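PDB 6VVE: Dot/Icm T4SS effector from Legionella pneumophila, which is a secreted effector kinase, activated by host inositol hexakisphosphate, that binds ADP and manganese in its nucleotide site. Local coordinates for residues 104-109 with 133-138; 146-151 with 193-198. All coordinates share one frame; numbering follows the deposited sequence.

Interaction 1: residues 104-109 with 133-138; sequences FYEEIN and WNIKNE. With IHP (inositol hexakisphosphate), chain B.
In the N-terminal lobe of the kinase, helix 102-121 packs on the edge strand 132-134 of the five-stranded antiparallel sheet, with Tyr105 and Asn109 meeting Trp133. The carboxamide of Asn109 grips the backbone of Trp133 twice. Trp133 N donates to Asn109 OD1 at 2.8 Å, almost straight but tilted from the carbonyl plane. Asn109 ND2 returns a bond of 2.9 Å to Trp133 O, in the carbonyl plane on a lone pair, which fixes the rotation of the amide; Tyr18 O also accepts from ND2. One turn earlier, Tyr105 CD1 lies over one face of the indole, 3.5 Å from Trp133 CD2, the two ring planes inclined at 48°. Tyr105 CB packs 3.7 Å from Ile135 CG2. Ile108 CG2 reaches the indole edge at Trp133 CD1, and Trp133 NE1 is bonded to Asp207 O. The helix follows the third strand of the sheet, consistent with helix αC of the protein-kinase fold, and the strand it covers leads directly into the inositol hexakisphosphate pocket. There Asn134 points away from the helix and gives a weak bond to the ligand. Lys136, extended beyond CG, places NZ among three phosphates, 2.7 Å from IHP O43.

Interaction 2: residues 146-151 with 193-198; sequences PKINAI and NLIATE. With ADP (adenosine-5'-diphosphate), chain C.
The hinge of the kinase, which joins the two lobes behind the adenine of ADP, continues into a loop that rests on strand 194-196, and Ile148 touches Ile195 where the two meet. Ile148 CD1 packs 3.7 Å from Ile195 CB, the side chains crossing at a slant. Ile148 CG1 stands between the backbone N and the carbonyl carbon (chi1 60°) and also comes 3.5 Å from ADP N1, so one side chain borders both the nucleotide and the strand. Backbone groups at the end of strand 142-146 and the start of the loop read the base in the manner of a kinase hinge: ADP N6 donates to Pro146 O at 3.1 Å, and Ile148 N donates to ADP N1 at 3.2 Å. Lys147 NZ donates to Asn149 OD1, joining side chains two residues apart.

Farther along, Ala150 CB presses tightly on Ile195 CG2, the branch anti to the backbone N. Two groups meet Ala196 O. Ile151 N gives Ala196 O a hydrogen bond of 2.8 Å that arrives nearly in line with the carbonyl but is bent at the hydrogen (145°), and Ala150 CA adds a CA-H...O contact to Ala196 O at 3.4 Å. Strand 194-196 pairs with strand 201-203 in the small antiparallel hairpin of the C-terminal lobe, so this bond secures the loop to the hairpin strand. The chain of Ile151 runs past the backbone beyond it, with Ile151 CD1 3.3 Å from Thr197 O, an oxygen that accepts a hydrogen bond from Lys161 of helix 159-174. Water supplements the single direct bond: one molecule links Ile151 O to Ala196 N, while another receives a weak bond from Glu198 N and donates to Asn149 O.

Overall arrangement
Interactions 1 and 2 lie in series along the chain, their centres about 25 Å apart and their nearest atoms about 10 Å apart, without touching. Strand 142-146 connects them: it pairs with strand 132-134 of interaction 1 and runs into the hinge loop of interaction 2. The first contact is mostly buried, joining helix to sheet through aromatic packing and a side-chain amide. The second is partly exposed, joining loop to hairpin through backbone, aliphatic side chains and water. Each borders a different ligand, with lysine charge and asparagine amide meeting phosphates in interaction 1, and main-chain groups recognising adenine in interaction 2.

Interaction 1: residues 104-109 with 133-138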
# COMPACT_ATOMS: atom_id res chain seq x y z
N PHE A 104 14.49 13.07 8.27
CA PHE A 104 13.16 12.96 7.68
C PHE A 104 12.99 11.64 6.94
O PHE A 104 11.95 10.98 7.07
CB PHE A 104 12.92 14.14 6.74
CG PHE A 104 11.63 14.06 5.98
CD1 PHE A 104 10.44 14.49 6.54
CD2 PHE A 104 11.60 13.56 4.69
CE1 PHE A 104 9.26 14.42 5.84
CE2 PHE A 104 10.42 13.49 3.98
CZ PHE A 104 9.25 13.92 4.56
N TYR A 105 14.01 11.24 6.18
CA TYR A 105 13.94 9.98 5.45
C TYR A 105 14.13 8.78 6.38
O TYR A 105 13.49 7.74 6.19
CB TYR A 105 14.98 9.96 4.33
CG TYR A 105 14.75 11.01 3.28
CD1 TYR A 105 13.75 10.87 2.33
CD2 TYR A 105 15.54 12.16 3.23
CE1 TYR A 105 13.54 11.84 1.36
CE2 TYR A 105 15.34 13.13 2.27
CZ TYR A 105 14.33 12.96 1.33
OH TYR A 105 14.12 13.92 0.37
N GLU A 106 15.01 8.91 7.38
CA GLU A 106 15.20 7.84 8.35
C GLU A 106 13.88 7.48 9.04
O GLU A 106 13.58 6.30 9.26
CB GLU A 106 16.25 8.23 9.38
CG GLU A 106 17.65 8.34 8.81
CD GLU A 106 18.67 8.77 9.85
OE1 GLU A 106 18.27 9.31 10.90
OE2 GLU A 106 19.88 8.57 9.60
N GLU A 107 13.08 8.50 9.38
CA GLU A 107 11.81 8.24 10.05
C GLU A 107 10.84 7.53 9.11
O GLU A 107 10.14 6.59 9.51
CB GLU A 107 11.21 9.55 10.56
CG GLU A 107 9.99 9.38 11.45
CD GLU A 107 10.33 8.68 12.76
OE1 GLU A 107 11.52 8.63 13.12
OE2 GLU A 107 9.39 8.18 13.42
N ILE A 108 10.76 7.98 7.85
CA ILE A 108 9.92 7.29 6.88
C ILE A 108 10.36 5.84 6.74
O ILE A 108 9.53 4.93 6.71
CB ILE A 108 9.96 8.03 5.52
CG1 ILE A 108 9.21 9.35 5.62
CG2 ILE A 108 9.38 7.16 4.43
CD1 ILE A 108 9.43 10.27 4.45
N ASN A 109 11.68 5.61 6.63
CA ASN A 109 12.18 4.25 6.48
C ASN A 109 11.76 3.37 7.64
O ASN A 109 11.34 2.22 7.44
CB ASN A 109 13.71 4.26 6.37
CG ASN A 109 14.20 4.69 4.98
OD1 ASN A 109 13.42 4.80 4.04
ND2 ASN A 109 15.49 4.91 4.86
N TRP A 133 14.70 4.69 1.57
CA TRP A 133 15.44 5.85 1.12
C TRP A 133 16.91 5.67 1.47
O TRP A 133 17.25 5.51 2.65
CB TRP A 133 14.88 7.12 1.76
CG TRP A 133 13.55 7.53 1.24
CD1 TRP A 133 12.33 7.29 1.82
CD2 TRP A 133 13.28 8.26 0.04
NE1 TRP A 133 11.33 7.83 1.05
CE2 TRP A 133 11.88 8.44 -0.05
CE3 TRP A 133 14.09 8.79 -0.97
CZ2 TRP A 133 11.28 9.11 -1.10
CZ3 TRP A 133 13.48 9.47 -2.02
CH2 TRP A 133 12.09 9.62 -2.08
N ASN A 134 17.76 5.70 0.45
CA ASN A 134 19.20 5.65 0.66
C ASN A 134 19.70 7.04 1.01
O ASN A 134 19.47 8.00 0.26
CB ASN A 134 19.90 5.11 -0.58
CG ASN A 134 21.35 4.76 -0.33
OD1 ASN A 134 22.19 5.64 -0.07
ND2 ASN A 134 21.67 3.47 -0.40
N ILE A 135 20.40 7.16 2.14
CA ILE A 135 20.75 8.46 2.68
C ILE A 135 22.23 8.56 3.01
O ILE A 135 22.64 9.44 3.78
CB ILE A 135 19.90 8.76 3.93
CG1 ILE A 135 20.22 7.72 5.02
CG2 ILE A 135 18.43 8.75 3.59
CD1 ILE A 135 19.35 7.82 6.24
N LYS A 136 23.05 7.68 2.43
CA LYS A 136 24.48 7.74 2.73
C LYS A 136 25.09 9.04 2.21
O LYS A 136 26.11 9.50 2.73
CB LYS A 136 25.20 6.52 2.15
CG LYS A 136 25.21 6.41 0.63
CD LYS A 136 25.58 4.99 0.21
CE LYS A 136 25.67 4.85 -1.30
NZ LYS A 136 26.03 3.46 -1.71
N ASN A 137 24.48 9.64 1.18
CA ASN A 137 24.78 11.02 0.77
C ASN A 137 23.51 11.83 0.99
O ASN A 137 22.51 11.63 0.29
CB ASN A 137 25.22 11.08 -0.69
CG ASN A 137 25.61 12.49 -1.12
OD1 ASN A 137 25.11 13.49 -0.58
ND2 ASN A 137 26.51 12.59 -2.10
N GLU A 138 23.53 12.74 1.97
CA GLU A 138 22.35 13.52 2.31
C GLU A 138 21.90 14.41 1.16
O GLU A 138 20.74 14.83 1.13
CB GLU A 138 22.62 14.35 3.57
CG GLU A 138 21.64 15.50 3.82
CD GLU A 138 20.19 15.05 3.91
OE1 GLU A 138 19.94 13.83 3.95
OE2 GLU A 138 19.30 15.93 3.93
C1 IHP B . 24.31 -1.70 -5.38
C2 IHP B . 25.79 -1.42 -5.70
C3 IHP B . 26.32 -0.23 -4.89
C4 IHP B . 26.12 -0.46 -3.39
C5 IHP B . 24.62 -0.62 -3.07
C6 IHP B . 24.00 -1.76 -3.88
O11 IHP B . 23.96 -2.95 -5.93
P1 IHP B . 22.98 -2.99 -7.24
O21 IHP B . 21.93 -4.06 -7.05
O31 IHP B . 22.33 -1.64 -7.43
O41 IHP B . 23.82 -3.32 -8.47
O12 IHP B . 25.88 -1.14 -7.07
P2 IHP B . 26.98 -1.97 -7.98
O22 IHP B . 27.59 -3.08 -7.16
O32 IHP B . 26.29 -2.55 -9.18
O42 IHP B . 28.06 -1.02 -8.42
O13 IHP B . 25.59 0.91 -5.26
P3 IHP B . 26.35 2.33 -5.56
O23 IHP B . 27.85 2.10 -5.66
O33 IHP B . 25.82 2.90 -6.87
O43 IHP B . 26.06 3.31 -4.44
O14 IHP B . 26.63 0.63 -2.68
P4 IHP B . 27.64 0.30 -1.42
O24 IHP B . 28.87 -0.42 -1.92
O34 IHP B . 26.92 -0.61 -0.44
O44 IHP B . 28.04 1.58 -0.73
O15 IHP B . 24.46 -0.89 -1.72
P5 IHP B . 23.76 0.23 -0.75
O25 IHP B . 24.38 0.16 0.63
O35 IHP B . 23.97 1.61 -1.32
O45 IHP B . 22.28 -0.06 -0.67
O16 IHP B . 22.59 -1.70 -3.73
P6 IHP B . 21.82 -2.87 -2.87
O26 IHP B . 20.65 -3.41 -3.68
O36 IHP B . 22.78 -4.00 -2.56
O46 IHP B . 21.32 -2.27 -1.58

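Interaction 2: residues 146-151 with 193-198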
# COMPACT_ATOMS: atom_id res chain seq x y z
N PRO A 146 11.70 -2.80 -5.39
CA PRO A 146 11.61 -3.82 -6.44
C PRO A 146 11.03 -3.24 -7.71
O PRO A 146 10.04 -2.50 -7.69
CB PRO A 146 10.68 -4.88 -5.83
CG PRO A 146 10.77 -4.67 -4.33
CD PRO A 146 11.00 -3.19 -4.15
N LYS A 147 11.67 -3.56 -8.84
CA LYS A 147 11.14 -3.17 -10.14
C LYS A 147 10.10 -4.19 -10.58
O LYS A 147 10.37 -5.39 -10.63
CB LYS A 147 12.26 -3.08 -11.18
CG LYS A 147 11.76 -3.09 -12.61
CD LYS A 147 12.84 -2.69 -13.60
CE LYS A 147 12.32 -2.71 -15.04
NZ LYS A 147 11.99 -4.09 -15.51
N ILE A 148 8.91 -3.70 -10.92
CA ILE A 148 7.83 -4.54 -11.41
C ILE A 148 7.63 -4.27 -12.90
O ILE A 148 8.09 -3.26 -13.44
CB ILE A 148 6.52 -4.31 -10.63
CG1 ILE A 148 6.06 -2.86 -10.77
CG2 ILE A 148 6.72 -4.67 -9.16
CD1 ILE A 148 4.82 -2.53 -9.96
N ASN A 149 6.94 -5.20 -13.57
CA ASN A 149 6.76 -5.18 -15.02
C ASN A 149 5.27 -5.18 -15.33
O ASN A 149 4.58 -6.18 -15.09
CB ASN A 149 7.45 -6.37 -15.67
CG ASN A 149 8.95 -6.36 -15.47
OD1 ASN A 149 9.67 -5.58 -16.11
ND2 ASN A 149 9.44 -7.22 -14.59
N ALA A 150 4.78 -4.06 -15.87
CA ALA A 150 3.36 -3.93 -16.15
C ALA A 150 2.97 -4.73 -17.39
O ALA A 150 3.76 -4.87 -18.33
CB ALA A 150 2.99 -2.46 -16.36
N ILE A 151 1.75 -5.25 -17.38
CA ILE A 151 1.21 -5.97 -18.54
C ILE A 151 -0.21 -5.47 -18.78
O ILE A 151 -0.76 -4.75 -17.94
CB ILE A 151 1.25 -7.49 -18.32
CG1 ILE A 151 0.46 -7.88 -17.08
CG2 ILE A 151 2.70 -7.97 -18.22
CD1 ILE A 151 -0.32 -9.17 -17.25
N ASN A 193 -1.39 4.39 -10.36
CA ASN A 193 -0.69 3.76 -9.26
C ASN A 193 -1.12 2.31 -9.03
O ASN A 193 -0.73 1.71 -8.03
CB ASN A 193 -0.88 4.58 -7.98
CG ASN A 193 -0.15 5.91 -8.03
OD1 ASN A 193 0.83 6.07 -8.77
ND2 ASN A 193 -0.62 6.88 -7.26
N LEU A 194 -1.93 1.76 -9.93
CA LEU A 194 -2.22 0.34 -9.97
C LEU A 194 -1.49 -0.27 -11.16
O LEU A 194 -1.63 0.20 -12.29
CB LEU A 194 -3.72 0.08 -10.10
CG LEU A 194 -4.62 0.51 -8.95
CD1 LEU A 194 -6.08 0.24 -9.30
CD2 LEU A 194 -4.23 -0.20 -7.67
N ILE A 195 -0.70 -1.31 -10.90
CA ILE A 195 0.08 -1.99 -11.93
C ILE A 195 -0.30 -3.46 -11.92
O ILE A 195 -0.28 -4.11 -10.87
CB ILE A 195 1.59 -1.82 -11.71
CG1 ILE A 195 1.95 -0.36 -11.44
CG2 ILE A 195 2.36 -2.35 -12.92
CD1 ILE A 195 1.64 0.57 -12.59
N ALA A 196 -0.64 -3.99 -13.10
CA ALA A 196 -0.97 -5.40 -13.25
C ALA A 196 0.26 -6.16 -13.73
O ALA A 196 0.88 -5.78 -14.73
CB ALA A 196 -2.12 -5.59 -14.24
N THR A 197 0.62 -7.22 -13.01
CA THR A 197 1.67 -8.13 -13.41
C THR A 197 1.05 -9.46 -13.83
O THR A 197 -0.17 -9.58 -13.97
CB THR A 197 2.68 -8.31 -12.27
OG1 THR A 197 2.04 -8.95 -11.16
CG2 THR A 197 3.23 -6.96 -11.83
N GLU A 198 1.90 -10.47 -14.04
CA GLU A 198 1.41 -11.76 -14.49
C GLU A 198 0.40 -12.34 -13.50
O GLU A 198 -0.70 -12.76 -13.89
CB GLU A 198 2.58 -12.73 -14.68
CG GLU A 198 3.59 -12.28 -15.72
CD GLU A 198 3.03 -12.31 -17.13
OE1 GLU A 198 1.90 -12.81 -17.33
OE2 GLU A 198 3.73 -11.84 -18.05
PB ADP C . 3.30 9.13 -9.50
O1B ADP C . 1.85 8.72 -9.35
O2B ADP C . 3.71 9.38 -10.93
O3B ADP C . 3.77 10.18 -8.51
PA ADP C . 5.69 7.60 -9.29
O1A ADP C . 6.17 6.74 -8.15
O2A ADP C . 6.32 8.95 -9.52
O3A ADP C . 4.11 7.79 -9.07
O5' ADP C . 5.85 6.73 -10.63
C5' ADP C . 5.84 7.32 -11.92
C4' ADP C . 5.98 6.25 -12.96
O4' ADP C . 7.22 5.52 -12.82
C3' ADP C . 4.85 5.20 -12.91
O3' ADP C . 3.73 5.54 -13.69
C2' ADP C . 5.55 3.92 -13.43
O2' ADP C . 5.38 3.81 -14.83
C1' ADP C . 7.04 4.13 -13.08
N9 ADP C . 7.33 3.31 -11.89
C8 ADP C . 7.22 3.74 -10.61
N7 ADP C . 7.55 2.75 -9.74
C5 ADP C . 7.88 1.67 -10.48
C6 ADP C . 8.33 0.30 -10.19
N6 ADP C . 8.49 -0.11 -8.92
N1 ADP C . 8.57 -0.53 -11.24
C2 ADP C . 8.41 -0.12 -12.52
N3 ADP C . 8.01 1.12 -12.84
C4 ADP C . 7.74 2.04 -11.89
O HOH W 1 4.82 -8.99 -15.02
O HOH W 2 -0.98 -2.52 -15.77